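Local structure of outer membrane protein SusF (Bacteroides thetaiotaomicron, 4FE9) at residues 307-312 with 350-355; 333-338 with 342-347; 366-371 with 391-396. The protein binds starch at the cell surface through its carbohydrate-binding modules, ahead of transport into the periplasm for degradation. All coordinates share one frame; numbering follows the deposited sequence.

Contact 1 (307-312 with 350-355). With GLC (alpha-D-glucopyranose), chain C.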
ATOM      1  N   VAL A 307      -9.991   8.967  18.879  1.00 24.40           N
ATOM      2  CA  VAL A 307      -9.733  10.086  17.960  1.00 22.14           C
ATOM      3  C   VAL A 307     -10.125   9.786  16.522  1.00 21.65           C
ATOM      4  O   VAL A 307     -10.130   8.621  16.094  1.00 20.50           O
ATOM      5  CB  VAL A 307      -8.246  10.507  17.986  1.00 22.61           C
ATOM      6  CG1 VAL A 307      -7.858  11.065  19.381  1.00 20.24           C
ATOM      7  CG2 VAL A 307      -7.370   9.370  17.598  1.00 21.49           C
ATOM      8  N   LYS A 308     -10.339  10.851  15.744  1.00 19.92           N
ATOM      9  CA  LYS A 308     -10.446  10.744  14.272  1.00 18.51           C
ATOM     10  C   LYS A 308      -9.728  11.954  13.611  1.00 17.72           C
ATOM     11  O   LYS A 308      -9.418  12.936  14.284  1.00 17.10           O
ATOM     12  CB  LYS A 308     -11.911  10.737  13.846  1.00 18.95           C
ATOM     13  CG  LYS A 308     -12.580   9.392  13.971  1.00 20.07           C
ATOM     14  CD  LYS A 308     -13.946   9.423  13.416  1.00 26.55           C
ATOM     15  CE  LYS A 308     -13.991   8.771  12.063  1.00 25.49           C
ATOM     16  NZ  LYS A 308     -15.396   8.517  11.640  1.00 26.95           N
ATOM     17  N   PHE A 309      -9.484  11.863  12.313  1.00 15.14           N
ATOM     18  CA  PHE A 309      -8.704  12.864  11.586  1.00 15.60           C
ATOM     19  C   PHE A 309      -9.531  13.370  10.431  1.00 14.79           C
ATOM     20  O   PHE A 309     -10.402  12.659   9.944  1.00 15.81           O
ATOM     21  CB  PHE A 309      -7.400  12.252  11.056  1.00 14.86           C
ATOM     22  CG  PHE A 309      -6.508  11.727  12.123  1.00 17.37           C
ATOM     23  CD1 PHE A 309      -6.608  10.401  12.541  1.00 17.54           C
ATOM     24  CD2 PHE A 309      -5.556  12.544  12.713  1.00 18.76           C
ATOM     25  CE1 PHE A 309      -5.777   9.905  13.549  1.00 18.37           C
ATOM     26  CE2 PHE A 309      -4.766  12.076  13.777  1.00 21.86           C
ATOM     27  CZ  PHE A 309      -4.878  10.745  14.182  1.00 22.75           C
ATOM     28  N   ALA A 310      -9.319  14.628  10.039  1.00 13.80           N
ATOM     29  CA  ALA A 310     -10.075  15.236   8.916  1.00 13.38           C
ATOM     30  C   ALA A 310      -9.221  16.270   8.179  1.00 13.63           C
ATOM     31  O   ALA A 310      -8.331  16.883   8.773  1.00 13.45           O
ATOM     32  CB  ALA A 310     -11.348  15.899   9.425  1.00 13.22           C
ATOM     33  N   PRO A 311      -9.586  16.572   6.924  1.00 13.91           N
ATOM     34  CA  PRO A 311      -8.780  17.474   6.151  1.00 13.91           C
ATOM     35  C   PRO A 311      -9.162  18.965   6.375  1.00 13.49           C
ATOM     36  O   PRO A 311      -8.642  19.833   5.693  1.00 12.54           O
ATOM     37  CB  PRO A 311      -9.089  17.044   4.705  1.00 13.87           C
ATOM     38  CG  PRO A 311     -10.460  16.573   4.758  1.00 12.84           C
ATOM     39  CD  PRO A 311     -10.598  15.895   6.093  1.00 13.88           C
ATOM     40  N   GLN A 312     -10.152  19.218   7.234  1.00 13.41           N
ATOM     41  CA  GLN A 312     -10.405  20.547   7.757  1.00 13.24           C
ATOM     42  C   GLN A 312     -10.811  20.390   9.223  1.00 14.97           C
ATOM     43  O   GLN A 312     -10.858  19.262   9.726  1.00 11.45           O
ATOM     44  CB  GLN A 312     -11.500  21.232   6.967  1.00 14.30           C
ATOM     45  CG  GLN A 312     -12.896  20.570   7.102  1.00 15.23           C
ATOM     46  CD  GLN A 312     -13.017  19.271   6.294  1.00 16.84           C
ATOM     47  OE1 GLN A 312     -12.852  19.274   5.076  1.00 14.69           O
ATOM     48  NE2 GLN A 312     -13.478  18.211   6.948  1.00 13.52           N
ATOM     49  N   TYR A 350       2.742  10.604  22.509  1.00 20.22           N
ATOM     50  CA  TYR A 350       3.118   9.896  21.281  1.00 20.00           C
ATOM     51  C   TYR A 350       3.387  10.886  20.142  1.00 18.85           C
ATOM     52  O   TYR A 350       2.699  11.880  20.016  1.00 18.85           O
ATOM     53  CB  TYR A 350       1.982   8.954  20.866  1.00 20.24           C
ATOM     54  CG  TYR A 350       1.695   7.848  21.888  1.00 21.01           C
ATOM     55  CD1 TYR A 350       2.555   6.781  22.038  1.00 25.86           C
ATOM     56  CD2 TYR A 350       0.572   7.896  22.693  1.00 29.83           C
ATOM     57  CE1 TYR A 350       2.310   5.786  22.979  1.00 27.96           C
ATOM     58  CE2 TYR A 350       0.308   6.894  23.622  1.00 27.15           C
ATOM     59  CZ  TYR A 350       1.174   5.839  23.742  1.00 26.07           C
ATOM     60  OH  TYR A 350       0.931   4.844  24.687  1.00 34.14           O
ATOM     61  N   LEU A 351       4.415  10.617  19.361  1.00 17.77           N
ATOM     62  CA  LEU A 351       4.529  11.160  17.999  1.00 17.91           C
ATOM     63  C   LEU A 351       3.558  10.449  17.065  1.00 17.40           C
ATOM     64  O   LEU A 351       3.705   9.240  16.798  1.00 16.30           O
ATOM     65  CB  LEU A 351       5.969  11.015  17.462  1.00 16.88           C
ATOM     66  CG  LEU A 351       6.209  11.656  16.060  1.00 20.31           C
ATOM     67  CD1 LEU A 351       7.611  12.218  15.902  1.00 24.15           C
ATOM     68  CD2 LEU A 351       5.918  10.714  14.957  1.00 23.21           C
ATOM     69  N   VAL A 352       2.505  11.162  16.668  1.00 16.72           N
ATOM     70  CA  VAL A 352       1.554  10.648  15.725  1.00 16.43           C
ATOM     71  C   VAL A 352       1.971  11.018  14.289  1.00 17.19           C
ATOM     72  O   VAL A 352       2.248  12.195  13.993  1.00 17.03           O
ATOM     73  CB  VAL A 352       0.182  11.219  16.005  1.00 17.22           C
ATOM     74  CG1 VAL A 352      -0.800  10.754  14.969  1.00 16.91           C
ATOM     75  CG2 VAL A 352      -0.298  10.788  17.423  1.00 20.15           C
ATOM     76  N   TYR A 353       2.059  10.018  13.421  1.00 15.67           N
ATOM     77  CA  TYR A 353       2.407  10.223  12.018  1.00 14.17           C
ATOM     78  C   TYR A 353       1.283   9.722  11.107  1.00 14.88           C
ATOM     79  O   TYR A 353       0.807   8.597  11.280  1.00 15.72           O
ATOM     80  CB  TYR A 353       3.701   9.489  11.719  1.00 14.72           C
ATOM     81  CG  TYR A 353       4.065   9.403  10.261  1.00 16.44           C
ATOM     82  CD1 TYR A 353       3.575   8.381   9.463  1.00 27.35           C
ATOM     83  CD2 TYR A 353       4.987  10.281   9.706  1.00 25.13           C
ATOM     84  CE1 TYR A 353       3.977   8.245   8.134  1.00 22.12           C
ATOM     85  CE2 TYR A 353       5.401  10.153   8.401  1.00 25.18           C
ATOM     86  CZ  TYR A 353       4.873   9.143   7.611  1.00 29.45           C
ATOM     87  OH  TYR A 353       5.258   9.037   6.294  1.00 27.56           O
ATOM     88  N   VAL A 354       0.779  10.599  10.218  1.00 13.69           N
ATOM     89  CA  VAL A 354      -0.386  10.291   9.378  1.00 11.51           C
ATOM     90  C   VAL A 354      -0.074  10.614   7.880  1.00 13.14           C
ATOM     91  O   VAL A 354       0.541  11.652   7.554  1.00 10.08           O
ATOM     92  CB  VAL A 354      -1.641  11.083   9.793  1.00 13.64           C
ATOM     93  CG1 VAL A 354      -2.849  10.681   8.911  1.00 10.43           C
ATOM     94  CG2 VAL A 354      -1.976  10.890  11.270  1.00 11.18           C
ATOM     95  N   SER A 355      -0.422   9.698   6.996  1.00 12.65           N
ATOM     96  CA  SER A 355      -0.203   9.902   5.568  1.00 15.32           C
ATOM     97  C   SER A 355      -1.485   9.588   4.798  1.00 16.04           C
ATOM     98  O   SER A 355      -2.166   8.602   5.090  1.00 17.26           O
ATOM     99  CB  SER A 355       0.942   9.012   5.091  1.00 15.45           C
ATOM    100  OG  SER A 355       1.266   9.272   3.745  1.00 22.90           O
TER
HETATM  101  C1  GLC C   2     -19.542  12.087  11.051  1.00 39.37           C
HETATM  102  C2  GLC C   2     -18.244  11.340  11.337  1.00 33.06           C
HETATM  103  C3  GLC C   2     -18.314  10.610  12.660  1.00 28.68           C
HETATM  104  C4  GLC C   2     -18.683  11.582  13.765  1.00 29.33           C
HETATM  105  C5  GLC C   2     -19.955  12.305  13.408  1.00 28.13           C
HETATM  106  C6  GLC C   2     -20.313  13.334  14.475  1.00 25.75           C
HETATM  107  O2  GLC C   2     -18.022  10.395  10.306  1.00 31.80           O
HETATM  108  O3  GLC C   2     -17.064   9.980  12.967  1.00 24.62           O
HETATM  109  O4  GLC C   2     -18.928  10.867  14.949  1.00 29.29           O
HETATM  110  O5  GLC C   2     -19.834  12.962  12.140  1.00 34.53           O
HETATM  111  O6  GLC C   2     -21.528  13.966  14.074  1.00 28.07           O
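Phe309 lays one face of its ring against the CG2 methyl of Val354, a CH-pi contact in which the methyl carbon lies 4.2 Å from the centre of the Phe309 ring and 20° off the ring normal. The methyl is displaced toward the rim, so that its closest ring atom is CE2, with 3.9 Å between Phe309 CE2 and Val354 CG2. The far corner of the ring carries the second touch: Phe309 CZ meets Val352 CG1 at 4.2 Å, obliquely. Both valines hold CG1 anti to the backbone N (chi1 176° and -178°), and their different positions along the strand bring CG1 of Val352 but CG2 of Val354 to the ring. No hydrogen bond joins the segments, whose strands are not neighbours in the sheet; apolar residues meet across the interior, consistent with the Ig-like beta sandwich of carbohydrate-binding module 2.

On the other side of the strand, Lys308 sends its ammonium group to a bound glucose, with 2.6 Å between Lys308 NZ and GLC O3 and a weak bond to O2, while Asp318 both pairs with this lysine and bonds the same sugar. One strand thus has a buried apolar face and a sugar-binding face. Strand 306-310 runs between strands 264-267 and 341-343, and strand 348-357 between 294-301 and 360-366; Ile363 of the last also packs on Phe309, and Phe365 on Val352.

Contact 2 (333-338 with 342-347)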
ATOM      1  N   ALA A 333       1.159   1.525  21.529  1.00 25.76           N
ATOM      2  CA  ALA A 333       0.156   2.445  22.075  1.00 25.31           C
ATOM      3  C   ALA A 333      -1.132   1.738  22.433  1.00 25.50           C
ATOM      4  O   ALA A 333      -2.111   2.366  22.852  1.00 25.13           O
ATOM      5  CB  ALA A 333      -0.127   3.598  21.072  1.00 25.66           C
ATOM      6  N   GLY A 334      -1.172   0.445  22.170  1.00 26.21           N
ATOM      7  CA  GLY A 334      -2.359  -0.347  22.458  1.00 26.34           C
ATOM      8  C   GLY A 334      -3.540   0.064  21.635  1.00 26.85           C
ATOM      9  O   GLY A 334      -4.645   0.179  22.157  1.00 27.53           O
ATOM     10  N   LEU A 335      -3.331   0.241  20.318  1.00 26.83           N
ATOM     11  CA  LEU A 335      -4.369   0.853  19.452  1.00 27.44           C
ATOM     12  C   LEU A 335      -5.435  -0.181  19.067  1.00 27.62           C
ATOM     13  O   LEU A 335      -5.110  -1.306  18.740  1.00 27.84           O
ATOM     14  CB  LEU A 335      -3.734   1.432  18.166  1.00 26.92           C
ATOM     15  CG  LEU A 335      -2.702   2.553  18.312  1.00 25.91           C
ATOM     16  CD1 LEU A 335      -2.067   2.839  16.949  1.00 22.46           C
ATOM     17  CD2 LEU A 335      -3.388   3.835  18.896  1.00 22.09           C
ATOM     18  N   SER A 336      -6.674   0.254  18.932  1.00 28.56           N
ATOM     19  CA  SER A 336      -7.685  -0.620  18.369  1.00 29.99           C
ATOM     20  C   SER A 336      -8.806   0.138  17.692  1.00 31.06           C
ATOM     21  O   SER A 336      -8.925   1.367  17.824  1.00 30.03           O
ATOM     22  CB  SER A 336      -8.268  -1.544  19.467  1.00 30.39           C
ATOM     23  OG  SER A 336      -9.099  -0.806  20.364  1.00 30.08           O
ATOM     24  N   ASP A 337      -9.710  -0.623  17.083  1.00 31.75           N
ATOM     25  CA  ASP A 337     -10.821  -0.072  16.348  1.00 33.39           C
ATOM     26  C   ASP A 337     -12.025  -0.053  17.258  1.00 34.02           C
ATOM     27  O   ASP A 337     -12.295  -1.022  17.955  1.00 35.66           O
ATOM     28  CB  ASP A 337     -11.093  -0.953  15.119  1.00 33.80           C
ATOM     29  CG  ASP A 337     -12.278  -0.485  14.300  1.00 34.80           C
ATOM     30  OD1 ASP A 337     -12.914   0.546  14.645  1.00 38.76           O
ATOM     31  OD2 ASP A 337     -12.577  -1.165  13.291  1.00 43.50           O
ATOM     32  N   GLU A 338     -12.710   1.070  17.308  1.00 34.04           N
ATOM     33  CA  GLU A 338     -13.868   1.188  18.148  1.00 34.85           C
ATOM     34  C   GLU A 338     -14.988   1.891  17.403  1.00 33.95           C
ATOM     35  O   GLU A 338     -15.070   3.120  17.409  1.00 34.95           O
ATOM     36  CB  GLU A 338     -13.507   1.933  19.438  1.00 34.75           C
ATOM     37  CG  GLU A 338     -14.656   2.122  20.396  1.00 39.90           C
ATOM     38  CD  GLU A 338     -14.899   0.893  21.269  1.00 55.00           C
ATOM     39  OE1 GLU A 338     -14.051  -0.040  21.247  1.00 50.18           O
ATOM     40  OE2 GLU A 338     -15.955   0.846  21.948  1.00 57.66           O
ATOM     41  N   LEU A 342     -10.452   5.556  16.120  1.00 23.45           N
ATOM     42  CA  LEU A 342      -9.203   5.032  16.603  1.00 23.06           C
ATOM     43  C   LEU A 342      -9.074   5.191  18.120  1.00 23.82           C
ATOM     44  O   LEU A 342      -9.122   6.324  18.657  1.00 23.67           O
ATOM     45  CB  LEU A 342      -8.025   5.691  15.901  1.00 23.50           C
ATOM     46  CG  LEU A 342      -6.662   5.200  16.358  1.00 21.79           C
ATOM     47  CD1 LEU A 342      -6.460   3.752  15.991  1.00 20.10           C
ATOM     48  CD2 LEU A 342      -5.542   6.050  15.804  1.00 23.31           C
ATOM     49  N   LYS A 343      -8.913   4.064  18.807  1.00 23.75           N
ATOM     50  CA  LYS A 343      -8.874   4.052  20.268  1.00 24.68           C
ATOM     51  C   LYS A 343      -7.461   3.805  20.752  1.00 24.23           C
ATOM     52  O   LYS A 343      -6.772   2.901  20.278  1.00 23.99           O
ATOM     53  CB  LYS A 343      -9.830   2.987  20.835  1.00 25.33           C
ATOM     54  CG  LYS A 343      -9.627   2.684  22.347  1.00 27.27           C
ATOM     55  CD  LYS A 343     -10.908   2.126  22.977  1.00 36.43           C
ATOM     56  CE  LYS A 343     -10.591   1.078  24.041  1.00 46.53           C
ATOM     57  NZ  LYS A 343     -11.775   0.174  24.297  1.00 50.12           N
ATOM     58  N   VAL A 344      -6.991   4.675  21.628  1.00 23.65           N
ATOM     59  CA  VAL A 344      -5.681   4.518  22.167  1.00 25.00           C
ATOM     60  C   VAL A 344      -5.816   3.848  23.544  1.00 25.89           C
ATOM     61  O   VAL A 344      -6.656   4.255  24.349  1.00 25.90           O
ATOM     62  CB  VAL A 344      -4.971   5.896  22.328  1.00 25.07           C
ATOM     63  CG1 VAL A 344      -3.567   5.696  22.833  1.00 21.36           C
ATOM     64  CG2 VAL A 344      -4.964   6.648  20.986  1.00 26.53           C
ATOM     65  N   GLY A 345      -5.066   2.774  23.759  1.00 26.15           N
ATOM     66  CA  GLY A 345      -5.273   1.943  24.957  1.00 28.87           C
ATOM     67  C   GLY A 345      -4.315   2.246  26.105  1.00 29.31           C
ATOM     68  O   GLY A 345      -4.683   2.108  27.289  1.00 29.50           O
ATOM     69  N   ILE A 346      -3.067   2.562  25.748  1.00 28.65           N
ATOM     70  CA  ILE A 346      -2.011   2.864  26.699  1.00 28.52           C
ATOM     71  C   ILE A 346      -1.745   4.402  26.771  1.00 30.15           C
ATOM     72  O   ILE A 346      -1.240   5.007  25.793  1.00 29.43           O
ATOM     73  CB  ILE A 346      -0.728   2.159  26.264  1.00 28.52           C
ATOM     74  CG1 ILE A 346      -0.980   0.654  26.120  1.00 27.01           C
ATOM     75  CG2 ILE A 346       0.420   2.479  27.191  1.00 29.27           C
ATOM     76  CD1 ILE A 346       0.209  -0.116  25.704  1.00 20.28           C
ATOM     77  N   ALA A 347      -2.001   5.006  27.942  1.00 29.15           N
ATOM     78  CA  ALA A 347      -1.828   6.464  28.116  1.00 28.45           C
ATOM     79  C   ALA A 347      -0.383   6.875  27.891  1.00 27.48           C
ATOM     80  O   ALA A 347       0.524   6.079  28.073  1.00 27.35           O
ATOM     81  CB  ALA A 347      -2.313   6.922  29.508  1.00 28.38           C
TER
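The two backbones run antiparallel and are tied at Ser336 and Lys343, a hydrogen-bonded pair in which Ser336 N reaches Lys343 O at 3.0 Å and Lys343 N returns to Ser336 O at 2.9 Å. Further from the turn the ladder gives way to a shared acceptor. Ala333 O takes the N-H groups of both Gly345 and Ile346, each at 3.1 Å, but differently: Gly345 N lies in the carbonyl plane, whereas Ile346 N stands 51° out of it, although its N-H points straighter at the oxygen (168°). Gly334, leaving the helix with positive phi, passes so close to Ile346 that a beta carbon would strike its CG1.

Of the side chains, Leu335 and Val344 lie alongside one another and point the same way, CD2 of Leu335 resting 3.8 Å from CG2 of Val344. Leu342 brings CD1 to Leu335 CB, and Phe365 of strand 360-366 packs against all three residues. On the other face of the hairpin, Lys343 passes its CB and CG by Ser336 OG. Glu338, bent at chi2 (83°), turns its carboxylate toward that lysine, making a long salt bridge of 3.8 Å between Glu338 OE1 and Lys343 NZ.

Two short antiparallel strands joined by a tight connection make a beta hairpin, here 336-338 and 341-343, at one edge of the antiparallel sheet of carbohydrate-binding module 2.

Contact 3 (366-371 with 391-396)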
ATOM      1  N   GLU A 366       4.376   6.531  17.498  1.00 21.80           N
ATOM      2  CA  GLU A 366       5.797   6.284  17.722  1.00 22.32           C
ATOM      3  C   GLU A 366       6.264   6.890  19.044  1.00 21.24           C
ATOM      4  O   GLU A 366       5.576   7.671  19.625  1.00 20.15           O
ATOM      5  CB  GLU A 366       6.602   6.870  16.584  1.00 23.14           C
ATOM      6  CG  GLU A 366       6.605   5.982  15.332  1.00 28.15           C
ATOM      7  CD  GLU A 366       7.106   6.716  14.095  1.00 38.15           C
ATOM      8  OE1 GLU A 366       8.244   7.259  14.128  1.00 29.35           O
ATOM      9  OE2 GLU A 366       6.376   6.707  13.083  1.00 40.52           O
ATOM     10  N   LYS A 367       7.458   6.531  19.493  1.00 22.25           N
ATOM     11  CA  LYS A 367       8.014   7.162  20.687  1.00 23.65           C
ATOM     12  C   LYS A 367       8.136   8.677  20.422  1.00 23.42           C
ATOM     13  O   LYS A 367       8.613   9.080  19.355  1.00 23.84           O
ATOM     14  CB  LYS A 367       9.394   6.584  21.014  1.00 23.68           C
ATOM     15  CG  LYS A 367       9.404   5.071  21.324  1.00 27.50           C
ATOM     16  CD  LYS A 367       8.850   4.784  22.703  1.00 41.76           C
ATOM     17  CE  LYS A 367       9.963   4.617  23.727  1.00 45.91           C
ATOM     18  NZ  LYS A 367      10.106   5.824  24.598  1.00 48.78           N
ATOM     19  N   PRO A 368       7.699   9.513  21.392  1.00 23.21           N
ATOM     20  CA  PRO A 368       7.829  10.982  21.270  1.00 22.14           C
ATOM     21  C   PRO A 368       9.254  11.440  21.485  1.00 21.29           C
ATOM     22  O   PRO A 368       9.536  12.066  22.492  1.00 21.04           O
ATOM     23  CB  PRO A 368       6.962  11.490  22.403  1.00 21.83           C
ATOM     24  CG  PRO A 368       7.135  10.459  23.469  1.00 23.74           C
ATOM     25  CD  PRO A 368       7.219   9.119  22.727  1.00 22.40           C
ATOM     26  N   ASN A 369      10.166  11.008  20.614  1.00 20.56           N
ATOM     27  CA  ASN A 369      11.585  11.352  20.729  1.00 20.95           C
ATOM     28  C   ASN A 369      11.886  12.701  20.082  1.00 21.77           C
ATOM     29  O   ASN A 369      11.823  12.836  18.845  1.00 21.24           O
ATOM     30  CB  ASN A 369      12.441  10.300  20.055  1.00 19.87           C
ATOM     31  CG  ASN A 369      12.441   8.994  20.802  1.00 23.32           C
ATOM     32  OD1 ASN A 369      11.949   8.922  21.920  1.00 23.56           O
ATOM     33  ND2 ASN A 369      12.787   7.931  20.112  1.00 27.13           N
ATOM     34  N   VAL A 370      12.130  13.709  20.912  1.00 21.87           N
ATOM     35  CA  VAL A 370      12.506  15.038  20.421  1.00 21.98           C
ATOM     36  C   VAL A 370      13.996  15.204  20.627  1.00 22.54           C
ATOM     37  O   VAL A 370      14.548  14.743  21.640  1.00 21.85           O
ATOM     38  CB  VAL A 370      11.762  16.129  21.178  1.00 21.91           C
ATOM     39  CG1 VAL A 370      12.189  17.545  20.690  1.00 21.77           C
ATOM     40  CG2 VAL A 370      10.318  15.957  21.033  1.00 20.43           C
ATOM     41  N   TYR A 371      14.673  15.775  19.639  1.00 22.14           N
ATOM     42  CA  TYR A 371      16.128  15.803  19.648  1.00 22.54           C
ATOM     43  C   TYR A 371      16.693  17.215  19.532  1.00 23.51           C
ATOM     44  O   TYR A 371      16.304  17.987  18.641  1.00 22.38           O
ATOM     45  CB  TYR A 371      16.685  14.958  18.537  1.00 23.08           C
ATOM     46  CG  TYR A 371      16.448  13.463  18.688  1.00 26.01           C
ATOM     47  CD1 TYR A 371      17.389  12.654  19.328  1.00 30.44           C
ATOM     48  CD2 TYR A 371      15.385  12.836  18.012  1.00 31.79           C
ATOM     49  CE1 TYR A 371      17.262  11.274  19.329  1.00 29.17           C
ATOM     50  CE2 TYR A 371      15.236  11.468  18.031  1.00 35.42           C
ATOM     51  CZ  TYR A 371      16.180  10.687  18.692  1.00 39.14           C
ATOM     52  OH  TYR A 371      16.030   9.324  18.726  1.00 41.63           O
ATOM     53  N   PHE A 391      15.459  14.622  24.328  1.00 25.95           N
ATOM     54  CA  PHE A 391      14.807  15.419  25.349  1.00 26.04           C
ATOM     55  C   PHE A 391      14.160  14.435  26.330  1.00 28.34           C
ATOM     56  O   PHE A 391      13.421  13.530  25.906  1.00 27.74           O
ATOM     57  CB  PHE A 391      13.672  16.279  24.745  1.00 25.70           C
ATOM     58  CG  PHE A 391      14.114  17.629  24.190  1.00 24.08           C
ATOM     59  CD1 PHE A 391      13.312  18.741  24.385  1.00 15.32           C
ATOM     60  CD2 PHE A 391      15.123  17.708  23.230  1.00 20.01           C
ATOM     61  CE1 PHE A 391      13.595  19.962  23.747  1.00 18.01           C
ATOM     62  CE2 PHE A 391      15.461  18.949  22.642  1.00 16.31           C
ATOM     63  CZ  PHE A 391      14.680  20.061  22.902  1.00 12.17           C
ATOM     64  N   THR A 392      14.246  14.736  27.624  1.00 28.27           N
ATOM     65  CA  THR A 392      13.426  14.033  28.604  1.00 28.87           C
ATOM     66  C   THR A 392      11.946  14.255  28.323  1.00 28.62           C
ATOM     67  O   THR A 392      11.530  15.376  27.996  1.00 28.94           O
ATOM     68  CB  THR A 392      13.727  14.492  30.066  1.00 29.27           C
ATOM     69  OG1 THR A 392      12.860  15.582  30.404  1.00 29.66           O
ATOM     70  CG2 THR A 392      15.167  14.909  30.213  1.00 26.79           C
ATOM     71  N   VAL A 393      11.142  13.218  28.599  1.00 28.07           N
ATOM     72  CA  VAL A 393       9.703  13.220  28.337  1.00 27.80           C
ATOM     73  C   VAL A 393       8.884  13.381  29.641  1.00 28.91           C
ATOM     74  O   VAL A 393       9.000  12.583  30.542  1.00 29.28           O
ATOM     75  CB  VAL A 393       9.275  11.882  27.639  1.00 28.09           C
ATOM     76  CG1 VAL A 393       7.795  11.860  27.384  1.00 25.53           C
ATOM     77  CG2 VAL A 393      10.037  11.677  26.353  1.00 27.47           C
ATOM     78  N   PRO A 394       7.947  14.327  29.663  1.00 29.45           N
ATOM     79  CA  PRO A 394       7.160  14.509  30.863  1.00 30.14           C
ATOM     80  C   PRO A 394       6.219  13.316  31.135  1.00 31.37           C
ATOM     81  O   PRO A 394       5.644  12.748  30.188  1.00 30.53           O
ATOM     82  CB  PRO A 394       6.335  15.753  30.545  1.00 30.90           C
ATOM     83  CG  PRO A 394       6.147  15.699  29.057  1.00 28.81           C
ATOM     84  CD  PRO A 394       7.394  15.059  28.508  1.00 29.47           C
ATOM     85  N   GLY A 395       5.929  13.070  32.427  1.00 31.16           N
ATOM     86  CA  GLY A 395       4.873  12.133  32.833  1.00 29.79           C
ATOM     87  C   GLY A 395       3.479  12.728  32.857  1.00 29.89           C
ATOM     88  O   GLY A 395       2.482  12.004  32.727  1.00 29.52           O
ATOM     89  N   THR A 396       3.389  14.043  33.014  1.00 29.51           N
ATOM     90  CA  THR A 396       2.088  14.695  33.102  1.00 30.46           C
ATOM     91  C   THR A 396       1.538  15.050  31.739  1.00 31.68           C
ATOM     92  O   THR A 396       2.302  15.290  30.815  1.00 32.09           O
ATOM     93  CB  THR A 396       2.155  16.006  33.926  1.00 31.41           C
ATOM     94  OG1 THR A 396       3.304  16.767  33.525  1.00 31.11           O
ATOM     95  CG2 THR A 396       2.223  15.704  35.460  1.00 31.04           C
TER
HETATM   96  O   HOH W   1      12.167  13.185  23.482  1.00 23.97           O
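The passage from carbohydrate-binding module 2 into module 3 is where this contact forms, away from the bound sugars. Val370 O accepts the N-H of Phe391 at 2.8 Å, and the side chains of the same two residues meet over the ring face: Val370 CG1 sits over the middle of the Phe391 ring, 3.8 Å from its centroid and only 6° off the normal. This CH-pi contact follows from the valine torsion, which sets CG1 anti to the backbone N (chi1 178°) and beside the carbonyl carbon.

The linking chain bends in an inverse gamma turn about Pro368, after strand 360-366 and before strand 371-374. Beyond it a water bridges the segments, accepting from Val370 N at 2.6 Å and lying within hydrogen-bonding reach of Pro368 O and Phe391 O. Replacing Phe391 by alanine would remove the ring and is likely to leave Val370 CG1 without its aromatic partner, opening a gap beside Val458 and Leu460, which the ring also touches. At the more exposed end, Val393 CG1 meets Pro368 CG at 4.2 Å, with Phe401 packing on both residues.

Contacts 1 and 2 are two parts of one antiparallel sheet in carbohydrate-binding module 2, their centres about 14 Å apart. Contact 2 lies within the chain that contact 1 brackets, and strands 306-310 and 341-343 are neighbours, probably bonded from Val307 N to Leu342 O at 2.8 Å. Contact 3 follows later in the chain, its centre about 18 Å from that of contact 1 and about 19 Å from that of contact 2. It touches contact 1, where Leu351 O and Glu366 N are 2.9 Å apart, a probable hydrogen bond, but not contact 2. Strand 360-366, paired with 348-357, leads directly into the segment that joins module 2 to module 3.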